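PDB 1VPQ: DUF72 domain-containing protein from Thermotoga maritima, which is of unknown function but belongs to the DUF72 family and adopts a TIM-barrel-like fold. Local coordinates for residues K42-V47 against R51-N56; H91-E96 against V138-K143. All coordinates share one frame; numbering follows the deposited sequence.

Contact 1: K42-V47 against R51-N56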
loop_
_atom_site.group_PDB
_atom_site.type_symbol
_atom_site.label_atom_id
_atom_site.label_comp_id
_atom_site.label_asym_id
_atom_site.label_seq_id
_atom_site.Cartn_x
_atom_site.Cartn_y
_atom_site.Cartn_z
ATOM N N LYS A 42 -13.754 -13.745 1.253
ATOM C CA LYS A 42 -15.126 -13.625 0.762
ATOM C C LYS A 42 -15.911 -12.582 1.560
ATOM O O LYS A 42 -16.621 -11.765 0.976
ATOM C CB LYS A 42 -15.849 -14.970 0.807
ATOM C CG LYS A 42 -17.250 -14.935 0.212
ATOM C CD LYS A 42 -17.813 -16.328 0.107
ATOM C CE LYS A 42 -19.143 -16.353 -0.626
ATOM N NZ LYS A 42 -19.536 -17.760 -0.951
ATOM N N TYR A 43 -15.766 -12.604 2.883
ATOM C CA TYR A 43 -16.429 -11.622 3.746
ATOM C C TYR A 43 -15.931 -10.206 3.467
ATOM O O TYR A 43 -16.706 -9.257 3.465
ATOM C CB TYR A 43 -16.234 -11.949 5.233
ATOM C CG TYR A 43 -17.271 -11.282 6.115
ATOM C CD1 TYR A 43 -17.091 -9.978 6.582
ATOM C CD2 TYR A 43 -18.453 -11.944 6.457
ATOM C CE1 TYR A 43 -18.054 -9.358 7.389
ATOM C CE2 TYR A 43 -19.423 -11.332 7.257
ATOM C CZ TYR A 43 -19.218 -10.041 7.720
ATOM O OH TYR A 43 -20.173 -9.440 8.514
ATOM N N TYR A 44 -14.631 -10.083 3.241
ATOM C CA TYR A 44 -14.001 -8.817 2.891
ATOM C C TYR A 44 -14.630 -8.156 1.639
ATOM O O TYR A 44 -15.025 -6.989 1.691
ATOM C CB TYR A 44 -12.499 -9.063 2.698
ATOM C CG TYR A 44 -11.659 -7.861 2.356
ATOM C CD1 TYR A 44 -11.471 -7.479 1.029
ATOM C CD2 TYR A 44 -11.024 -7.130 3.347
ATOM C CE1 TYR A 44 -10.691 -6.380 0.698
ATOM C CE2 TYR A 44 -10.228 -6.028 3.028
ATOM C CZ TYR A 44 -10.072 -5.653 1.698
ATOM O OH TYR A 44 -9.292 -4.567 1.364
ATOM N N TRP A 45 -14.736 -8.896 0.533
ATOM C CA TRP A 45 -15.259 -8.322 -0.724
ATOM C C TRP A 45 -16.784 -8.396 -0.877
ATOM O O TRP A 45 -17.390 -7.476 -1.448
ATOM C CB TRP A 45 -14.571 -8.915 -1.974
ATOM C CG TRP A 45 -14.765 -10.403 -2.240
ATOM C CD1 TRP A 45 -13.854 -11.395 -2.006
ATOM C CD2 TRP A 45 -15.910 -11.046 -2.833
ATOM N NE1 TRP A 45 -14.362 -12.611 -2.393
ATOM C CE2 TRP A 45 -15.622 -12.429 -2.898
ATOM C CE3 TRP A 45 -17.151 -10.592 -3.304
ATOM C CZ2 TRP A 45 -16.525 -13.359 -3.411
ATOM C CZ3 TRP A 45 -18.052 -11.519 -3.815
ATOM C CH2 TRP A 45 -17.733 -12.889 -3.864
ATOM N N ALA A 46 -17.398 -9.480 -0.396
ATOM C CA ALA A 46 -18.843 -9.701 -0.588
ATOM C C ALA A 46 -19.713 -8.898 0.378
ATOM O O ALA A 46 -20.774 -8.412 -0.006
ATOM C CB ALA A 46 -19.177 -11.171 -0.484
ATOM N N VAL A 47 -19.256 -8.767 1.620
ATOM C CA VAL A 47 -20.026 -8.117 2.686
ATOM C C VAL A 47 -19.491 -6.712 2.998
ATOM O O VAL A 47 -20.206 -5.732 2.828
ATOM C CB VAL A 47 -20.054 -8.984 3.969
ATOM C CG1 VAL A 47 -21.000 -8.389 5.013
ATOM C CG2 VAL A 47 -20.463 -10.421 3.636
ATOM N N ARG A 51 -13.316 -3.454 -2.857
ATOM C CA ARG A 51 -13.023 -3.961 -4.201
ATOM C C ARG A 51 -11.517 -4.103 -4.464
ATOM O O ARG A 51 -11.098 -4.398 -5.576
ATOM C CB ARG A 51 -13.633 -3.014 -5.232
ATOM C CG ARG A 51 -15.156 -2.858 -5.107
ATOM C CD ARG A 51 -15.893 -3.664 -6.161
ATOM N NE ARG A 51 -15.497 -3.240 -7.505
ATOM C CZ ARG A 51 -15.929 -2.141 -8.120
ATOM N NH1 ARG A 51 -16.799 -1.316 -7.530
ATOM N NH2 ARG A 51 -15.483 -1.869 -9.344
ATOM N N ILE A 52 -10.709 -3.889 -3.431
ATOM C CA ILE A 52 -9.258 -3.933 -3.563
ATOM C C ILE A 52 -8.627 -4.236 -2.205
ATOM O O ILE A 52 -9.207 -3.931 -1.157
ATOM C CB ILE A 52 -8.696 -2.598 -4.166
ATOM C CG1 ILE A 52 -7.298 -2.807 -4.754
ATOM C CG2 ILE A 52 -8.680 -1.468 -3.127
ATOM C CD1 ILE A 52 -6.788 -1.637 -5.591
ATOM N N VAL A 53 -7.452 -4.853 -2.237
ATOM C CA VAL A 53 -6.669 -5.080 -1.031
ATOM C C VAL A 53 -5.197 -5.013 -1.415
ATOM O O VAL A 53 -4.828 -5.372 -2.527
ATOM C CB VAL A 53 -7.026 -6.434 -0.340
ATOM C CG1 VAL A 53 -6.657 -7.633 -1.211
ATOM C CG2 VAL A 53 -6.370 -6.549 1.030
ATOM N N GLU A 54 -4.375 -4.517 -0.498
ATOM C CA GLU A 54 -2.932 -4.428 -0.682
ATOM C C GLU A 54 -2.264 -5.578 0.066
ATOM O O GLU A 54 -2.481 -5.747 1.259
ATOM C CB GLU A 54 -2.446 -3.093 -0.138
ATOM C CG GLU A 54 -0.960 -2.838 -0.261
ATOM C CD GLU A 54 -0.544 -1.615 0.519
ATOM O OE1 GLU A 54 -0.329 -1.758 1.740
ATOM O OE2 GLU A 54 -0.445 -0.520 -0.089
ATOM N N LEU A 55 -1.434 -6.350 -0.637
ATOM C CA LEU A 55 -0.855 -7.574 -0.078
ATOM C C LEU A 55 0.675 -7.578 0.015
ATOM O O LEU A 55 1.370 -6.935 -0.767
ATOM C CB LEU A 55 -1.330 -8.782 -0.888
ATOM C CG LEU A 55 -2.835 -9.060 -0.766
ATOM C CD1 LEU A 55 -3.308 -10.011 -1.839
ATOM C CD2 LEU A 55 -3.182 -9.603 0.613
ATOM N N ASN A 56 1.174 -8.312 1.005
ATOM C CA ASN A 56 2.597 -8.541 1.176
ATOM C C ASN A 56 2.817 -10.011 1.499
ATOM O O ASN A 56 2.608 -10.449 2.632
ATOM C CB ASN A 56 3.162 -7.653 2.289
ATOM C CG ASN A 56 4.652 -7.878 2.533
ATOM O OD1 ASN A 56 5.409 -8.229 1.625
ATOM N ND2 ASN A 56 5.078 -7.662 3.770
#

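Contact 2: H91-E96 against V138-K143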
loop_
_atom_site.group_PDB
_atom_site.type_symbol
_atom_site.label_atom_id
_atom_site.label_comp_id
_atom_site.label_asym_id
_atom_site.label_seq_id
_atom_site.Cartn_x
_atom_site.Cartn_y
_atom_site.Cartn_z
ATOM N N HIS A 91 14.568 -3.052 1.302
ATOM C CA HIS A 91 15.241 -2.950 2.612
ATOM C C HIS A 91 16.709 -3.407 2.660
ATOM O O HIS A 91 17.355 -3.256 3.695
ATOM C CB HIS A 91 14.463 -3.766 3.663
ATOM C CG HIS A 91 13.141 -3.172 4.036
ATOM N ND1 HIS A 91 12.076 -3.113 3.160
ATOM C CD2 HIS A 91 12.713 -2.609 5.189
ATOM C CE1 HIS A 91 11.053 -2.526 3.756
ATOM N NE2 HIS A 91 11.412 -2.213 4.988
ATOM N N VAL A 92 17.232 -3.987 1.582
ATOM C CA VAL A 92 18.520 -4.693 1.661
ATOM C C VAL A 92 19.509 -4.291 0.561
ATOM O O VAL A 92 20.555 -3.732 0.853
ATOM C CB VAL A 92 18.323 -6.233 1.631
ATOM C CG1 VAL A 92 19.649 -6.958 1.816
ATOM C CG2 VAL A 92 17.344 -6.677 2.704
ATOM N N LEU A 93 19.171 -4.577 -0.693
ATOM C CA LEU A 93 20.134 -4.496 -1.796
ATOM C C LEU A 93 20.773 -3.122 -1.945
ATOM O O LEU A 93 21.948 -3.020 -2.270
ATOM C CB LEU A 93 19.475 -4.879 -3.126
ATOM C CG LEU A 93 19.001 -6.328 -3.268
ATOM C CD1 LEU A 93 18.174 -6.471 -4.527
ATOM C CD2 LEU A 93 20.170 -7.310 -3.273
ATOM N N TRP A 94 20.003 -2.068 -1.714
ATOM C CA TRP A 94 20.527 -0.704 -1.833
ATOM C C TRP A 94 21.601 -0.393 -0.777
ATOM O O TRP A 94 22.475 0.447 -1.008
ATOM C CB TRP A 94 19.387 0.321 -1.778
ATOM C CG TRP A 94 18.609 0.301 -0.513
ATOM C CD1 TRP A 94 17.449 -0.378 -0.274
ATOM C CD2 TRP A 94 18.933 0.984 0.703
ATOM N NE1 TRP A 94 17.028 -0.149 1.010
ATOM C CE2 TRP A 94 17.922 0.682 1.631
ATOM C CE3 TRP A 94 19.972 1.836 1.090
ATOM C CZ2 TRP A 94 17.925 1.191 2.928
ATOM C CZ3 TRP A 94 19.971 2.341 2.379
ATOM C CH2 TRP A 94 18.956 2.018 3.279
ATOM N N LYS A 95 21.513 -1.061 0.380
ATOM C CA LYS A 95 22.530 -0.969 1.433
ATOM C C LYS A 95 23.821 -1.666 1.008
ATOM O O LYS A 95 24.900 -1.322 1.484
ATOM C CB LYS A 95 22.050 -1.615 2.745
ATOM C CG LYS A 95 20.810 -1.007 3.403
ATOM C CD LYS A 95 20.637 -1.595 4.809
ATOM C CE LYS A 95 19.439 -1.025 5.561
ATOM N NZ LYS A 95 18.278 -1.948 5.562
ATOM N N GLU A 96 23.693 -2.654 0.125
ATOM C CA GLU A 96 24.812 -3.504 -0.294
ATOM C C GLU A 96 25.368 -3.156 -1.680
ATOM O O GLU A 96 26.310 -3.793 -2.145
ATOM C CB GLU A 96 24.365 -4.965 -0.274
ATOM C CG GLU A 96 23.660 -5.347 1.007
ATOM C CD GLU A 96 23.203 -6.785 1.037
ATOM O OE1 GLU A 96 22.788 -7.306 -0.024
ATOM O OE2 GLU A 96 23.245 -7.382 2.133
ATOM N N VAL A 138 19.136 7.341 -5.399
ATOM C CA VAL A 138 18.388 7.703 -6.609
ATOM C C VAL A 138 18.831 6.817 -7.768
ATOM O O VAL A 138 18.004 6.347 -8.548
ATOM C CB VAL A 138 18.579 9.179 -7.004
ATOM C CG1 VAL A 138 17.927 9.464 -8.364
ATOM C CG2 VAL A 138 18.000 10.098 -5.939
ATOM N N GLU A 139 20.139 6.602 -7.883
ATOM C CA GLU A 139 20.662 5.662 -8.864
ATOM C C GLU A 139 20.002 4.300 -8.658
ATOM O O GLU A 139 19.614 3.641 -9.627
ATOM C CB GLU A 139 22.190 5.545 -8.776
ATOM C CG GLU A 139 22.801 4.731 -9.912
ATOM C CD GLU A 139 24.325 4.745 -9.928
ATOM O OE1 GLU A 139 24.944 5.233 -8.952
ATOM O OE2 GLU A 139 24.909 4.258 -10.928
ATOM N N TYR A 140 19.856 3.894 -7.397
ATOM C CA TYR A 140 19.212 2.620 -7.082
ATOM C C TYR A 140 17.765 2.578 -7.581
ATOM O O TYR A 140 17.314 1.555 -8.095
ATOM C CB TYR A 140 19.267 2.317 -5.575
ATOM C CG TYR A 140 18.632 1.001 -5.239
ATOM C CD1 TYR A 140 19.359 -0.175 -5.315
ATOM C CD2 TYR A 140 17.285 0.919 -4.889
ATOM C CE1 TYR A 140 18.770 -1.405 -5.033
ATOM C CE2 TYR A 140 16.689 -0.304 -4.604
ATOM C CZ TYR A 140 17.440 -1.462 -4.672
ATOM O OH TYR A 140 16.871 -2.690 -4.393
ATOM N N LEU A 141 17.043 3.684 -7.427
ATOM C CA LEU A 141 15.667 3.771 -7.912
ATOM C C LEU A 141 15.610 3.641 -9.445
ATOM O O LEU A 141 14.662 3.071 -9.991
ATOM C CB LEU A 141 14.993 5.076 -7.448
ATOM C CG LEU A 141 14.636 5.236 -5.951
ATOM C CD1 LEU A 141 14.035 6.607 -5.682
ATOM C CD2 LEU A 141 13.694 4.152 -5.450
ATOM N N GLU A 142 16.619 4.163 -10.135
ATOM C CA GLU A 142 16.741 3.956 -11.584
ATOM C C GLU A 142 16.967 2.472 -11.933
ATOM O O GLU A 142 16.448 1.987 -12.936
ATOM C CB GLU A 142 17.858 4.834 -12.160
ATOM C CG GLU A 142 18.309 4.486 -13.575
ATOM C CD GLU A 142 17.214 4.622 -14.610
ATOM O OE1 GLU A 142 16.085 5.001 -14.250
ATOM O OE2 GLU A 142 17.487 4.356 -15.795
ATOM N N LYS A 143 17.726 1.756 -11.106
ATOM C CA LYS A 143 17.955 0.325 -11.338
ATOM C C LYS A 143 16.667 -0.475 -11.155
ATOM O O LYS A 143 16.377 -1.393 -11.928
ATOM C CB LYS A 143 19.082 -0.207 -10.446
ATOM C CG LYS A 143 20.449 0.393 -10.797
ATOM C CD LYS A 143 21.532 -0.042 -9.828
ATOM C CE LYS A 143 22.911 0.432 -10.274
ATOM N NZ LYS A 143 24.000 -0.170 -9.433
#

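Contact 1: K42-V47 against R51-N56
Y44, on helix 40-46, reaches across to the backbone of I52 and the side chain of V53 on strand 52-55. Helix and strand follow one another in a TIM-barrel-like fold, joined by a short loop, so the helix lies against the strand that comes directly after it. Y44 carries the contact. Its CG stands anti to the backbone N (chi1 -179°), which carries the ring toward the strand, so that its hydroxyl reaches the I52 carbonyl. There OH donates to the carbonyl O of I52 at 2.6 Å, a short bond made in the carbonyl plane on a lone pair, with a C=O...donor angle of 141°. The same OH is also bonded to T18 N, so this buried polar atom is gripped twice and bridges strands 13-18 and 52-55, the first and last in the order of the sheet, where backbone bonds of E54 to T18 help close the barrel. A tyrosine suits the place because it combines an apolar ring with a polar end long enough to reach the sheet. W45, next along, turns its indole away from strand 52-55 and meets P76 and F79. On the strand, I52 points its side chain away, to Y247 and F249, while beta-branched V53 turns toward the helix and meets the tyrosine obliquely. V53 CB lies 3.4 Å from Y44 OH and makes its apolar contact with Y44 CZ at 3.7 Å.

Contact 2: H91-E96 against V138-K143
W94 lays its CB on the ring of Y140, joining the short, weakly bonded helix at 93-96 to helix 135-147 on the outside of the TIM-barrel-like fold. The methylene stands 3.5 Å from the centroid of the Y140 ring and only 9° off its normal, a CH-pi contact over the middle of the face. W94 CG sits between its own backbone N and carbonyl carbon (chi1 61°), and from there the indole swings away, leaving the edge of its five-membered ring toward the tyrosine face. The result is a T-shaped pair with planes at 69° and centroids 5.5 Å apart. L93 crosses the tyrosine at about a right angle, its CB 3.6 Å from Y140 OH. A flat, wide ring suits this position, since one face can serve a methylene and an indole edge together while the hydroxyl reaches farther.

In the next shell, Y140 OH is hydrogen-bonded to V89 O and W94 NE1 donates to T90 O, so both aromatic polar ends are tied to the backbone of helix 87-91. Without the ring and hydroxyl of Y140, as with an alanine here, V89 O would probably lose this partner and a gap would open under the W94 methylene. F131 meets W94 edge-to-face, extending the aromatic cluster. On the indole itself, K95 CG lies 3.4 Å above the ring plane, offset toward its rim.

How the contacts relate
Contact 1 is complete before contact 2 begins along the chain, and the two lie on opposite sides of its centre; their centres are about 31 Å apart and their nearest atoms about 8 Å, so they do not touch. Both belong to one eight-stranded parallel barrel-like fold, but only contact 1 includes a strand of it: strand 52-55 pairs with strand 80-84, which pairs in turn with strand 120-126, and helix 135-147 follows that last strand. Contact 1 fixes a helix to the sheet itself, while contact 2 joins two helical elements farther out. Together they represent two levels of one fold, the attachment of a helix to a strand and the packing of helices around the strands.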